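Local atomic coordinates of putative alpha-L-fucosidase (Bacteroides thetaiotaomicron, PDB entry 4H41), a protein that is a putative alpha-L-fucosidase, built as a TIM barrel and probably acting in the breakdown of host glycans. Residues G124-T129 with G164-A169; W134-N139 with I174-A179; Y141-V146 with G158-S163. All coordinates share one frame; numbering follows the deposited sequence.

How the contacts relate
The contacts share one sector of the TIM barrel. Contact 3 packs helix 136-151 on strand 157-162, contact 2 packs it against helix 173-187, and contact 1 ties the loops following strands 115-119 and 157-162. Contacts 1 and 2, centres about 11 Å apart, are joined by the salt bridge from R125 NH1 to D138 OD2 (2.7 Å). Contacts 2 and 3, centres about 12 Å apart, meet where F177 CD1 lies 3.6 Å from I162 CG2. The E165 side chain lies about 3 Å from an unidentified ligand and about 4 Å from a pentaethylene glycol, and that of D175 about 3 Å from a glycol ether; all probably come from the crystallisation liquor but may mark pockets.

Contact 1 of 3, residues G124-T129 with G164-A169; sequences GRYWDT and GEISRA
Y126 on helix 125-129 reaches the 164-169 loop with its ring and hydroxyl, meeting E165 and I166. From CB, CG leaves anti to the backbone N (chi1 155°), which turns the ring toward the loop. Further along the ring, CE2 has a double role: it lies 3.7 Å above the plane of the W127 indole, toward the rim of that face, and it is 3.3 Å from E165 O. The same carbonyl oxygen sits at the ring edge near the ring plane. CZ is 4.1 Å from I166 CG2, the methyl branch of an isoleucine whose side chain crosses that of the tyrosine at about a right angle. At the tip, OH donates to E165 O over 2.7 Å, with a C=O...donor angle of 144° and the donor tilted 20° from the carbonyl plane. OH also lies 3.5 Å from I166 CG2.

The loops that follow strands 115-119 and 157-162 meet here at the C-terminal end of the barrel, the end that carries the active site in TIM-barrel enzymes. A phenylalanine in place of Y126 would probably leave E165 O without this donor and the loop less firmly tied to the helix.

W127 adds a second, looser touch: its CH2 lies 3.9 Å from E165 O, which stands oblique to the indole, and 4.2 Å from E165 CB, while NE1 bonds to D122. The E165 carboxylate is engaged elsewhere, OE1 with Q243 and OE2 with an unidentified bound molecule. Beyond the tyrosine, I166 packs on W226 and I229 of helix 219-233 and on F177 of helix 173-187.

Contact 2 of 3, residues W134-N139 with I174-A179; sequences WEIEDN and IDAFRA
In I136, CG1 is anti to the carbonyl carbon (chi1 -60°) and CG2 anti to the backbone N, an arrangement that spreads the two branches over A176 and A179 of the facing helix. The outer bond continues extended (chi2 165°), carrying CD1 to 3.8 Å from A176 CA. Within the same branch, CG1 lies 4.1 Å from A176 CB, giving the longer arm of the isoleucine both the backbone and the methyl of this alanine to rest on. The other branch takes the next turn: CG2 is 4.1 Å from A179 CB. The two alanines are three residues apart on 174-179, and their small side chains allow a close backbone approach, with the CA atoms of I136 and A176 only 6.0 Å apart. No hydrogen bond crosses the contact, which is apolar packing.

Polar groups pair within 134-139 instead. N139 ND2 donates to E135 O over 3.0 Å with an N-H...acceptor angle of 156°, and the oxygen lies close to the amide plane of N139, while N139 OD1 is bonded to Y121 N. W134, I136 and D175 also line a site occupied by a glycol ether.

Helix 136-151 and helix 173-187 are successive outer helices of the barrel, flanking strand 157-162 in sequence. Elsewhere on helix 173-187, I174 and F177 pack on I229 and I233 of helix 219-233, respectively.

Contact 3 of 3, residues Y141-V146 with G158-S163; sequences YVIDEV and GGWYIS
Apolar packing carries this contact, with the indole of W160 on strand 157-162 meeting I143 and V146 of helix 136-151. The six-membered part of the indole does the touching. Its CH2 atom lies 4.0 Å from I143 CG2, and the adjacent CZ3 lies 4.3 Å from V146 CG1. Both methyl groups approach the ring obliquely. I143 and V146 are three residues apart, nearly one helical turn, and thus present neighbouring methyls to adjacent ring atoms. The torsion of the tryptophan accounts for its reach: CG stands anti to the carbonyl carbon (chi1 -54°), and the long ring bridges backbones whose nearest CA atoms, those of I143 and W160, are 9.5 Å apart.

Hydrogen bonding lies outside this interface. W160 NE1, the polar atom of the buried indole, is bonded to S188 OG, which should restrict the ring's rotation. The strand itself is bonded through its backbone to F116 and F118 on one neighbour, and on the other side to F194 of strand 193-195 and to P192 just before it.

Aromatic and side-chain packing completes the surroundings: F157 meets W160 edge-to-face, and C184 of helix 173-187 also touches the indole. Helix 136-151 precedes strand 157-162 in the chain and packs on the outside of the parallel sheet, as expected of the beta-alpha-beta crossover from strand 115-119 that repeats round a TIM barrel.

Contact 1 of 3, residues G124-T129 with G164-A169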
ATOM      1  N   GLY B 124     -21.261   3.569  14.939  1.00 23.37           N
ATOM      2  CA  GLY B 124     -20.496   2.354  15.183  1.00 23.46           C
ATOM      3  C   GLY B 124     -21.314   1.254  15.846  1.00 28.48           C
ATOM      4  O   GLY B 124     -20.914   0.095  15.814  1.00 26.46           O
ATOM      5  N   ARG B 125     -22.491   1.581  16.414  1.00 26.57           N
ATOM      6  CA  ARG B 125     -23.339   0.622  17.137  1.00 26.57           C
ATOM      7  C   ARG B 125     -23.887  -0.462  16.217  1.00 27.96           C
ATOM      8  O   ARG B 125     -23.911  -1.630  16.599  1.00 27.82           O
ATOM      9  CB  ARG B 125     -24.513   1.334  17.826  1.00 25.57           C
ATOM     10  CG  ARG B 125     -24.066   2.178  19.007  1.00 31.42           C
ATOM     11  CD  ARG B 125     -25.256   2.811  19.727  1.00 39.71           C
ATOM     12  NE  ARG B 125     -24.810   3.936  20.558  1.00 52.70           N
ATOM     13  CZ  ARG B 125     -24.838   5.227  20.231  1.00 64.70           C
ATOM     14  NH1 ARG B 125     -25.360   5.616  19.079  1.00 42.04           N
ATOM     15  NH2 ARG B 125     -24.379   6.144  21.077  1.00 61.67           N
ATOM     16  N   TYR B 126     -24.312  -0.092  15.004  1.00 24.25           N
ATOM     17  CA  TYR B 126     -24.757  -1.083  14.043  1.00 22.78           C
ATOM     18  C   TYR B 126     -23.582  -2.024  13.681  1.00 27.04           C
ATOM     19  O   TYR B 126     -23.738  -3.247  13.700  1.00 27.84           O
ATOM     20  CB  TYR B 126     -25.329  -0.409  12.780  1.00 23.49           C
ATOM     21  CG  TYR B 126     -25.243  -1.277  11.545  1.00 24.01           C
ATOM     22  CD1 TYR B 126     -25.944  -2.473  11.454  1.00 26.54           C
ATOM     23  CD2 TYR B 126     -24.485  -0.889  10.451  1.00 24.00           C
ATOM     24  CE1 TYR B 126     -25.874  -3.271  10.313  1.00 25.70           C
ATOM     25  CE2 TYR B 126     -24.406  -1.682   9.306  1.00 24.23           C
ATOM     26  CZ  TYR B 126     -25.129  -2.859   9.229  1.00 27.76           C
ATOM     27  OH  TYR B 126     -25.077  -3.680   8.120  1.00 30.62           O
ATOM     28  N   TRP B 127     -22.413  -1.465  13.382  1.00 23.45           N
ATOM     29  CA  TRP B 127     -21.253  -2.321  13.037  1.00 23.60           C
ATOM     30  C   TRP B 127     -20.893  -3.285  14.189  1.00 30.57           C
ATOM     31  O   TRP B 127     -20.513  -4.417  13.935  1.00 29.68           O
ATOM     32  CB  TRP B 127     -20.038  -1.478  12.671  1.00 22.21           C
ATOM     33  CG  TRP B 127     -20.228  -0.709  11.400  1.00 22.79           C
ATOM     34  CD1 TRP B 127     -20.222   0.645  11.254  1.00 25.30           C
ATOM     35  CD2 TRP B 127     -20.521  -1.253  10.107  1.00 23.93           C
ATOM     36  NE1 TRP B 127     -20.462   0.985   9.950  1.00 25.83           N
ATOM     37  CE2 TRP B 127     -20.680  -0.161   9.222  1.00 27.55           C
ATOM     38  CE3 TRP B 127     -20.641  -2.564   9.593  1.00 25.70           C
ATOM     39  CZ2 TRP B 127     -20.977  -0.334   7.864  1.00 27.53           C
ATOM     40  CZ3 TRP B 127     -20.910  -2.729   8.229  1.00 27.07           C
ATOM     41  CH2 TRP B 127     -21.004  -1.625   7.373  1.00 27.03           C
ATOM     42  N   ASP B 128     -21.054  -2.850  15.429  1.00 28.54           N
ATOM     43  CA  ASP B 128     -20.740  -3.679  16.589  1.00 29.92           C
ATOM     44  C   ASP B 128     -21.824  -4.708  16.949  1.00 36.06           C
ATOM     45  O   ASP B 128     -21.529  -5.616  17.718  1.00 38.30           O
ATOM     46  CB  ASP B 128     -20.477  -2.785  17.808  1.00 31.71           C
ATOM     47  CG  ASP B 128     -19.227  -1.938  17.665  1.00 34.03           C
ATOM     48  OD1 ASP B 128     -18.430  -2.211  16.745  1.00 34.70           O
ATOM     49  OD2 ASP B 128     -19.096  -0.940  18.405  1.00 32.75           O
ATOM     50  N   THR B 129     -23.068  -4.562  16.461  1.00 31.70           N
ATOM     51  CA  THR B 129     -24.176  -5.456  16.843  1.00 31.01           C
ATOM     52  C   THR B 129     -24.894  -6.171  15.702  1.00 31.98           C
ATOM     53  O   THR B 129     -25.529  -7.186  15.950  1.00 31.07           O
ATOM     54  CB  THR B 129     -25.253  -4.639  17.567  1.00 37.45           C
ATOM     55  OG1 THR B 129     -25.814  -3.671  16.662  1.00 34.00           O
ATOM     56  CG2 THR B 129     -24.739  -3.984  18.860  1.00 36.06           C
ATOM     57  N   GLY B 164     -26.191   3.933   6.384  1.00 21.79           N
ATOM     58  CA  GLY B 164     -26.239   2.595   6.965  1.00 22.79           C
ATOM     59  C   GLY B 164     -26.142   1.523   5.894  1.00 26.98           C
ATOM     60  O   GLY B 164     -27.114   1.296   5.170  1.00 27.81           O
ATOM     61  N   GLU B 165     -24.958   0.906   5.722  1.00 24.44           N
ATOM     62  CA  GLU B 165     -24.735  -0.075   4.651  1.00 23.68           C
ATOM     63  C   GLU B 165     -25.095  -1.493   5.032  1.00 22.86           C
ATOM     64  O   GLU B 165     -24.607  -1.994   6.039  1.00 22.36           O
ATOM     65  CB  GLU B 165     -23.263  -0.096   4.214  1.00 25.56           C
ATOM     66  CG  GLU B 165     -22.770   1.108   3.476  1.00 36.93           C
ATOM     67  CD  GLU B 165     -21.275   1.015   3.231  1.00 50.44           C
ATOM     68  OE1 GLU B 165     -20.786  -0.056   2.786  1.00 33.01           O
ATOM     69  OE2 GLU B 165     -20.587   2.016   3.528  1.00 36.42           O
ATOM     70  N   ILE B 166     -25.834  -2.180   4.150  1.00 19.05           N
ATOM     71  CA  ILE B 166     -26.178  -3.581   4.295  1.00 19.48           C
ATOM     72  C   ILE B 166     -26.018  -4.267   2.949  1.00 22.20           C
ATOM     73  O   ILE B 166     -25.891  -3.592   1.928  1.00 19.66           O
ATOM     74  CB  ILE B 166     -27.639  -3.764   4.834  1.00 22.18           C
ATOM     75  CG1 ILE B 166     -28.719  -3.354   3.787  1.00 22.20           C
ATOM     76  CG2 ILE B 166     -27.844  -3.034   6.159  1.00 21.85           C
ATOM     77  CD1 ILE B 166     -30.150  -3.708   4.156  1.00 25.35           C
ATOM     78  N   SER B 167     -26.062  -5.598   2.942  1.00 19.07           N
ATOM     79  CA  SER B 167     -26.133  -6.391   1.719  1.00 18.70           C
ATOM     80  C   SER B 167     -27.266  -7.398   1.724  1.00 21.64           C
ATOM     81  O   SER B 167     -27.663  -7.850   0.655  1.00 22.15           O
ATOM     82  CB  SER B 167     -24.822  -7.129   1.468  1.00 21.11           C
ATOM     83  OG  SER B 167     -24.574  -8.101   2.463  1.00 26.92           O
ATOM     84  N   ARG B 168     -27.710  -7.835   2.906  1.00 19.98           N
ATOM     85  CA  ARG B 168     -28.728  -8.862   3.073  1.00 19.06           C
ATOM     86  C   ARG B 168     -29.806  -8.401   4.033  1.00 25.06           C
ATOM     87  O   ARG B 168     -29.636  -7.377   4.713  1.00 23.07           O
ATOM     88  CB  ARG B 168     -28.039 -10.117   3.666  1.00 22.72           C
ATOM     89  CG  ARG B 168     -26.935 -10.743   2.806  1.00 26.73           C
ATOM     90  CD  ARG B 168     -27.467 -11.352   1.525  1.00 28.36           C
ATOM     91  NE  ARG B 168     -28.379 -12.456   1.802  1.00 24.51           N
ATOM     92  CZ  ARG B 168     -28.042 -13.741   1.894  1.00 33.55           C
ATOM     93  NH1 ARG B 168     -26.776 -14.116   1.751  1.00 25.02           N
ATOM     94  NH2 ARG B 168     -28.968 -14.656   2.149  1.00 24.12           N
ATOM     95  N   ALA B 169     -30.865  -9.202   4.182  1.00 23.42           N
ATOM     96  CA  ALA B 169     -31.895  -8.971   5.207  1.00 24.13           C
ATOM     97  C   ALA B 169     -31.177  -8.722   6.546  1.00 27.33           C
ATOM     98  O   ALA B 169     -30.252  -9.465   6.890  1.00 27.68           O
ATOM     99  CB  ALA B 169     -32.822 -10.168   5.310  1.00 25.76           C
TER

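Contact 2 of 3, residues W134-N139 with I174-A179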
ATOM      1  N   TRP B 134     -30.058   0.845  15.815  1.00 26.74           N
ATOM      2  CA  TRP B 134     -29.254   1.656  16.737  1.00 28.42           C
ATOM      3  C   TRP B 134     -28.844   3.001  16.138  1.00 31.25           C
ATOM      4  O   TRP B 134     -28.524   3.919  16.887  1.00 33.87           O
ATOM      5  CB  TRP B 134     -27.955   0.936  17.144  1.00 29.00           C
ATOM      6  CG  TRP B 134     -28.143  -0.200  18.080  1.00 32.40           C
ATOM      7  CD1 TRP B 134     -27.904  -1.514  17.832  1.00 35.34           C
ATOM      8  CD2 TRP B 134     -28.502  -0.113  19.465  1.00 34.83           C
ATOM      9  NE1 TRP B 134     -28.193  -2.270  18.943  1.00 36.84           N
ATOM     10  CE2 TRP B 134     -28.556  -1.434  19.965  1.00 39.77           C
ATOM     11  CE3 TRP B 134     -28.806   0.952  20.324  1.00 37.92           C
ATOM     12  CZ2 TRP B 134     -28.881  -1.716  21.294  1.00 41.68           C
ATOM     13  CZ3 TRP B 134     -29.144   0.671  21.645  1.00 41.48           C
ATOM     14  CH2 TRP B 134     -29.263  -0.654  22.093  1.00 42.46           C
ATOM     15  N   GLU B 135     -28.824   3.127  14.798  1.00 25.79           N
ATOM     16  CA  GLU B 135     -28.379   4.364  14.158  1.00 24.53           C
ATOM     17  C   GLU B 135     -29.449   5.448  14.099  1.00 28.08           C
ATOM     18  O   GLU B 135     -29.149   6.598  13.763  1.00 27.41           O
ATOM     19  CB  GLU B 135     -27.878   4.033  12.754  1.00 24.33           C
ATOM     20  CG  GLU B 135     -26.682   3.073  12.741  1.00 32.63           C
ATOM     21  CD  GLU B 135     -25.496   3.579  13.543  1.00 35.43           C
ATOM     22  OE1 GLU B 135     -25.330   4.817  13.628  1.00 28.73           O
ATOM     23  OE2 GLU B 135     -24.833   2.762  14.216  1.00 26.83           O
ATOM     24  N   ILE B 136     -30.685   5.110  14.421  1.00 25.05           N
ATOM     25  CA  ILE B 136     -31.774   6.075  14.310  1.00 24.59           C
ATOM     26  C   ILE B 136     -31.622   7.249  15.282  1.00 27.22           C
ATOM     27  O   ILE B 136     -31.765   8.393  14.856  1.00 24.96           O
ATOM     28  CB  ILE B 136     -33.142   5.390  14.546  1.00 27.10           C
ATOM     29  CG1 ILE B 136     -33.415   4.257  13.512  1.00 25.00           C
ATOM     30  CG2 ILE B 136     -34.271   6.445  14.476  1.00 31.12           C
ATOM     31  CD1 ILE B 136     -34.522   3.357  13.919  1.00 29.15           C
ATOM     32  N   GLU B 137     -31.399   6.977  16.582  1.00 28.76           N
ATOM     33  CA  GLU B 137     -31.466   8.019  17.605  1.00 29.13           C
ATOM     34  C   GLU B 137     -30.522   9.193  17.390  1.00 29.71           C
ATOM     35  O   GLU B 137     -30.998  10.331  17.423  1.00 28.94           O
ATOM     36  CB  GLU B 137     -31.251   7.452  19.001  1.00 32.04           C
ATOM     37  CG  GLU B 137     -31.596   8.452  20.097  1.00 49.52           C
ATOM     38  CD  GLU B 137     -31.957   7.834  21.431  1.00 88.79           C
ATOM     39  OE1 GLU B 137     -31.361   6.790  21.784  1.00 91.58           O
ATOM     40  OE2 GLU B 137     -32.828   8.402  22.130  1.00 94.78           O
ATOM     41  N   ASP B 138     -29.234   8.964  17.195  1.00 26.70           N
ATOM     42  CA  ASP B 138     -28.286  10.100  17.000  1.00 24.57           C
ATOM     43  C   ASP B 138     -28.633  10.875  15.748  1.00 25.81           C
ATOM     44  O   ASP B 138     -28.510  12.092  15.743  1.00 23.00           O
ATOM     45  CB  ASP B 138     -26.839   9.638  16.913  1.00 25.86           C
ATOM     46  CG  ASP B 138     -26.256   9.077  18.203  1.00 31.77           C
ATOM     47  OD1 ASP B 138     -26.717   9.467  19.289  1.00 30.66           O
ATOM     48  OD2 ASP B 138     -25.439   8.176  18.121  1.00 34.23           O
ATOM     49  N   ASN B 139     -29.101  10.175  14.682  1.00 24.82           N
ATOM     50  CA  ASN B 139     -29.451  10.868  13.456  1.00 23.98           C
ATOM     51  C   ASN B 139     -30.700  11.726  13.637  1.00 25.37           C
ATOM     52  O   ASN B 139     -30.803  12.706  12.922  1.00 26.24           O
ATOM     53  CB  ASN B 139     -29.585   9.952  12.284  1.00 23.20           C
ATOM     54  CG  ASN B 139     -28.242   9.669  11.700  1.00 25.62           C
ATOM     55  OD1 ASN B 139     -27.547  10.592  11.199  1.00 23.10           O
ATOM     56  ND2 ASN B 139     -27.777   8.448  11.850  1.00 22.83           N
ATOM     57  N   ILE B 174     -35.020  -2.194   7.780  1.00 24.87           N
ATOM     58  CA  ILE B 174     -36.201  -1.631   7.114  1.00 25.02           C
ATOM     59  C   ILE B 174     -36.770  -0.477   7.972  1.00 28.69           C
ATOM     60  O   ILE B 174     -37.012   0.615   7.469  1.00 25.60           O
ATOM     61  CB  ILE B 174     -37.268  -2.702   6.784  1.00 28.19           C
ATOM     62  CG1 ILE B 174     -36.781  -3.623   5.658  1.00 28.54           C
ATOM     63  CG2 ILE B 174     -38.594  -2.049   6.380  1.00 29.04           C
ATOM     64  CD1 ILE B 174     -37.617  -4.900   5.459  1.00 30.98           C
ATOM     65  N   ASP B 175     -36.855  -0.694   9.273  1.00 29.07           N
ATOM     66  CA  ASP B 175     -37.340   0.316  10.210  1.00 29.14           C
ATOM     67  C   ASP B 175     -36.401   1.512  10.263  1.00 30.15           C
ATOM     68  O   ASP B 175     -36.851   2.657  10.324  1.00 28.60           O
ATOM     69  CB  ASP B 175     -37.564  -0.289  11.610  1.00 33.49           C
ATOM     70  CG  ASP B 175     -38.778  -1.229  11.607  1.00 51.69           C
ATOM     71  OD1 ASP B 175     -39.847  -0.833  11.056  1.00 53.75           O
ATOM     72  OD2 ASP B 175     -38.690  -2.309  12.193  1.00 56.37           O
ATOM     73  N   ALA B 176     -35.093   1.242  10.201  1.00 28.87           N
ATOM     74  CA  ALA B 176     -34.096   2.312  10.250  1.00 28.17           C
ATOM     75  C   ALA B 176     -34.161   3.182   9.026  1.00 28.19           C
ATOM     76  O   ALA B 176     -34.159   4.398   9.140  1.00 27.91           O
ATOM     77  CB  ALA B 176     -32.701   1.736  10.409  1.00 28.61           C
ATOM     78  N   PHE B 177     -34.184   2.573   7.851  1.00 24.52           N
ATOM     79  CA  PHE B 177     -34.258   3.304   6.588  1.00 22.96           C
ATOM     80  C   PHE B 177     -35.549   4.100   6.508  1.00 24.88           C
ATOM     81  O   PHE B 177     -35.529   5.243   6.060  1.00 24.94           O
ATOM     82  CB  PHE B 177     -34.155   2.335   5.391  1.00 22.07           C
ATOM     83  CG  PHE B 177     -32.826   1.652   5.154  1.00 21.84           C
ATOM     84  CD1 PHE B 177     -31.630   2.303   5.424  1.00 24.94           C
ATOM     85  CD2 PHE B 177     -32.768   0.400   4.571  1.00 24.46           C
ATOM     86  CE1 PHE B 177     -30.410   1.670   5.201  1.00 26.20           C
ATOM     87  CE2 PHE B 177     -31.542  -0.192   4.276  1.00 24.85           C
ATOM     88  CZ  PHE B 177     -30.381   0.429   4.618  1.00 22.47           C
ATOM     89  N   ARG B 178     -36.652   3.519   6.959  1.00 23.80           N
ATOM     90  CA  ARG B 178     -37.957   4.220   6.961  1.00 23.47           C
ATOM     91  C   ARG B 178     -37.907   5.446   7.856  1.00 27.28           C
ATOM     92  O   ARG B 178     -38.356   6.507   7.444  1.00 29.71           O
ATOM     93  CB  ARG B 178     -39.065   3.298   7.423  1.00 28.80           C
ATOM     94  CG  ARG B 178     -39.472   2.299   6.363  1.00 33.45           C
ATOM     95  CD  ARG B 178     -40.393   1.261   6.961  1.00 36.78           C
ATOM     96  NE  ARG B 178     -41.673   1.843   7.371  1.00 37.34           N
ATOM     97  CZ  ARG B 178     -42.770   1.925   6.622  1.00 50.30           C
ATOM     98  NH1 ARG B 178     -42.771   1.463   5.373  1.00 37.60           N
ATOM     99  NH2 ARG B 178     -43.876   2.472   7.113  1.00 39.96           N
ATOM    100  N   ALA B 179     -37.357   5.317   9.066  1.00 23.79           N
ATOM    101  CA  ALA B 179     -37.318   6.438  10.013  1.00 24.99           C
ATOM    102  C   ALA B 179     -36.400   7.543   9.552  1.00 26.02           C
ATOM    103  O   ALA B 179     -36.759   8.720   9.622  1.00 26.10           O
ATOM    104  CB  ALA B 179     -36.895   5.952  11.389  1.00 27.12           C
TER

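Contact 3 of 3, residues Y141-V146 with G158-S163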
ATOM      1  N   TYR B 141     -31.117  13.843  16.001  1.00 26.45           N
ATOM      2  CA  TYR B 141     -30.527  15.121  16.401  1.00 26.61           C
ATOM      3  C   TYR B 141     -29.680  15.703  15.297  1.00 28.46           C
ATOM      4  O   TYR B 141     -29.732  16.904  15.074  1.00 28.73           O
ATOM      5  CB  TYR B 141     -29.673  14.954  17.655  1.00 28.47           C
ATOM      6  CG  TYR B 141     -30.494  14.548  18.847  1.00 34.72           C
ATOM      7  CD1 TYR B 141     -31.119  15.501  19.646  1.00 39.53           C
ATOM      8  CD2 TYR B 141     -30.705  13.210  19.143  1.00 36.35           C
ATOM      9  CE1 TYR B 141     -31.888  15.130  20.745  1.00 40.71           C
ATOM     10  CE2 TYR B 141     -31.487  12.824  20.224  1.00 39.64           C
ATOM     11  CZ  TYR B 141     -32.085  13.788  21.023  1.00 51.52           C
ATOM     12  OH  TYR B 141     -32.861  13.403  22.089  1.00 56.42           O
ATOM     13  N   VAL B 142     -28.897  14.859  14.599  1.00 25.31           N
ATOM     14  CA  VAL B 142     -28.024  15.310  13.513  1.00 23.30           C
ATOM     15  C   VAL B 142     -28.844  15.907  12.381  1.00 26.98           C
ATOM     16  O   VAL B 142     -28.524  17.006  11.920  1.00 27.47           O
ATOM     17  CB  VAL B 142     -27.097  14.175  13.017  1.00 23.69           C
ATOM     18  CG1 VAL B 142     -26.413  14.532  11.687  1.00 21.87           C
ATOM     19  CG2 VAL B 142     -26.044  13.820  14.084  1.00 23.81           C
ATOM     20  N   ILE B 143     -29.851  15.174  11.891  1.00 24.15           N
ATOM     21  CA  ILE B 143     -30.713  15.687  10.831  1.00 24.33           C
ATOM     22  C   ILE B 143     -31.308  17.047  11.232  1.00 28.26           C
ATOM     23  O   ILE B 143     -31.254  17.974  10.439  1.00 28.97           O
ATOM     24  CB  ILE B 143     -31.813  14.658  10.466  1.00 24.96           C
ATOM     25  CG1 ILE B 143     -31.171  13.389   9.830  1.00 23.09           C
ATOM     26  CG2 ILE B 143     -32.873  15.265   9.500  1.00 27.81           C
ATOM     27  CD1 ILE B 143     -32.105  12.102   9.868  1.00 21.63           C
ATOM     28  N   ASP B 144     -31.848  17.166  12.438  1.00 27.23           N
ATOM     29  CA  ASP B 144     -32.481  18.411  12.914  1.00 28.18           C
ATOM     30  C   ASP B 144     -31.493  19.599  12.904  1.00 32.82           C
ATOM     31  O   ASP B 144     -31.781  20.632  12.304  1.00 30.66           O
ATOM     32  CB  ASP B 144     -33.037  18.223  14.314  1.00 30.88           C
ATOM     33  CG  ASP B 144     -33.484  19.536  14.961  1.00 46.01           C
ATOM     34  OD1 ASP B 144     -34.414  20.183  14.409  1.00 42.84           O
ATOM     35  OD2 ASP B 144     -32.830  19.968  15.962  1.00 54.21           O
ATOM     36  N   GLU B 145     -30.302  19.412  13.452  1.00 31.64           N
ATOM     37  CA  GLU B 145     -29.348  20.535  13.562  1.00 31.07           C
ATOM     38  C   GLU B 145     -28.726  20.876  12.214  1.00 30.36           C
ATOM     39  O   GLU B 145     -28.537  22.047  11.905  1.00 28.67           O
ATOM     40  CB  GLU B 145     -28.272  20.272  14.653  1.00 32.41           C
ATOM     41  CG  GLU B 145     -27.293  19.179  14.339  1.00 36.66           C
ATOM     42  CD  GLU B 145     -26.250  18.866  15.395  1.00 44.67           C
ATOM     43  OE1 GLU B 145     -26.426  19.217  16.581  1.00 34.68           O
ATOM     44  OE2 GLU B 145     -25.261  18.204  15.021  1.00 33.71           O
ATOM     45  N   VAL B 146     -28.472  19.875  11.389  1.00 28.23           N
ATOM     46  CA  VAL B 146     -27.884  20.080  10.082  1.00 26.43           C
ATOM     47  C   VAL B 146     -28.848  20.812   9.133  1.00 29.10           C
ATOM     48  O   VAL B 146     -28.399  21.655   8.370  1.00 29.04           O
ATOM     49  CB  VAL B 146     -27.383  18.725   9.532  1.00 30.39           C
ATOM     50  CG1 VAL B 146     -27.277  18.730   8.035  1.00 30.40           C
ATOM     51  CG2 VAL B 146     -26.045  18.392  10.189  1.00 29.07           C
ATOM     52  N   GLY B 158     -28.597  19.563  -1.506  1.00 22.13           N
ATOM     53  CA  GLY B 158     -29.580  18.976  -2.396  1.00 22.36           C
ATOM     54  C   GLY B 158     -30.096  17.595  -2.144  1.00 24.34           C
ATOM     55  O   GLY B 158     -30.882  17.099  -2.948  1.00 23.52           O
ATOM     56  N   GLY B 159     -29.643  16.964  -1.090  1.00 20.94           N
ATOM     57  CA  GLY B 159     -30.042  15.597  -0.829  1.00 19.88           C
ATOM     58  C   GLY B 159     -29.405  14.985   0.383  1.00 23.08           C
ATOM     59  O   GLY B 159     -28.549  15.600   1.030  1.00 23.23           O
ATOM     60  N   TRP B 160     -29.840  13.769   0.680  1.00 20.24           N
ATOM     61  CA  TRP B 160     -29.409  12.999   1.833  1.00 20.35           C
ATOM     62  C   TRP B 160     -28.934  11.630   1.422  1.00 20.75           C
ATOM     63  O   TRP B 160     -29.567  10.976   0.597  1.00 20.46           O
ATOM     64  CB  TRP B 160     -30.584  12.825   2.798  1.00 19.38           C
ATOM     65  CG  TRP B 160     -31.244  14.110   3.205  1.00 20.42           C
ATOM     66  CD1 TRP B 160     -32.268  14.738   2.576  1.00 23.23           C
ATOM     67  CD2 TRP B 160     -30.924  14.908   4.357  1.00 21.10           C
ATOM     68  NE1 TRP B 160     -32.684  15.826   3.321  1.00 23.87           N
ATOM     69  CE2 TRP B 160     -31.852  15.974   4.402  1.00 24.41           C
ATOM     70  CE3 TRP B 160     -29.951  14.821   5.367  1.00 22.78           C
ATOM     71  CZ2 TRP B 160     -31.835  16.946   5.412  1.00 24.35           C
ATOM     72  CZ3 TRP B 160     -29.973  15.764   6.403  1.00 25.15           C
ATOM     73  CH2 TRP B 160     -30.906  16.810   6.411  1.00 26.50           C
ATOM     74  N   TYR B 161     -27.849  11.175   2.016  1.00 18.76           N
ATOM     75  CA  TYR B 161     -27.329   9.843   1.790  1.00 16.73           C
ATOM     76  C   TYR B 161     -27.531   9.070   3.087  1.00 21.31           C
ATOM     77  O   TYR B 161     -26.992   9.457   4.132  1.00 19.81           O
ATOM     78  CB  TYR B 161     -25.862   9.872   1.331  1.00 18.10           C
ATOM     79  CG  TYR B 161     -25.227   8.505   1.394  1.00 16.29           C
ATOM     80  CD1 TYR B 161     -25.743   7.441   0.655  1.00 18.11           C
ATOM     81  CD2 TYR B 161     -24.170   8.247   2.251  1.00 16.98           C
ATOM     82  CE1 TYR B 161     -25.195   6.166   0.744  1.00 19.61           C
ATOM     83  CE2 TYR B 161     -23.582   6.984   2.315  1.00 17.85           C
ATOM     84  CZ  TYR B 161     -24.130   5.932   1.587  1.00 18.98           C
ATOM     85  OH  TYR B 161     -23.656   4.662   1.684  1.00 21.06           O
ATOM     86  N   ILE B 162     -28.324   8.008   3.042  1.00 18.64           N
ATOM     87  CA  ILE B 162     -28.604   7.165   4.222  1.00 20.55           C
ATOM     88  C   ILE B 162     -27.467   6.155   4.272  1.00 25.31           C
ATOM     89  O   ILE B 162     -27.418   5.215   3.474  1.00 24.32           O
ATOM     90  CB  ILE B 162     -30.025   6.564   4.121  1.00 25.00           C
ATOM     91  CG1 ILE B 162     -31.079   7.693   4.053  1.00 26.06           C
ATOM     92  CG2 ILE B 162     -30.302   5.629   5.304  1.00 27.91           C
ATOM     93  CD1 ILE B 162     -32.382   7.268   3.509  1.00 32.47           C
ATOM     94  N   SER B 163     -26.479   6.445   5.125  1.00 22.27           N
ATOM     95  CA  SER B 163     -25.176   5.792   5.142  1.00 20.90           C
ATOM     96  C   SER B 163     -25.096   4.422   5.825  1.00 24.90           C
ATOM     97  O   SER B 163     -24.024   3.803   5.765  1.00 25.33           O
ATOM     98  CB  SER B 163     -24.143   6.734   5.777  1.00 22.80           C
ATOM     99  OG  SER B 163     -24.577   7.112   7.067  1.00 28.30           O
TER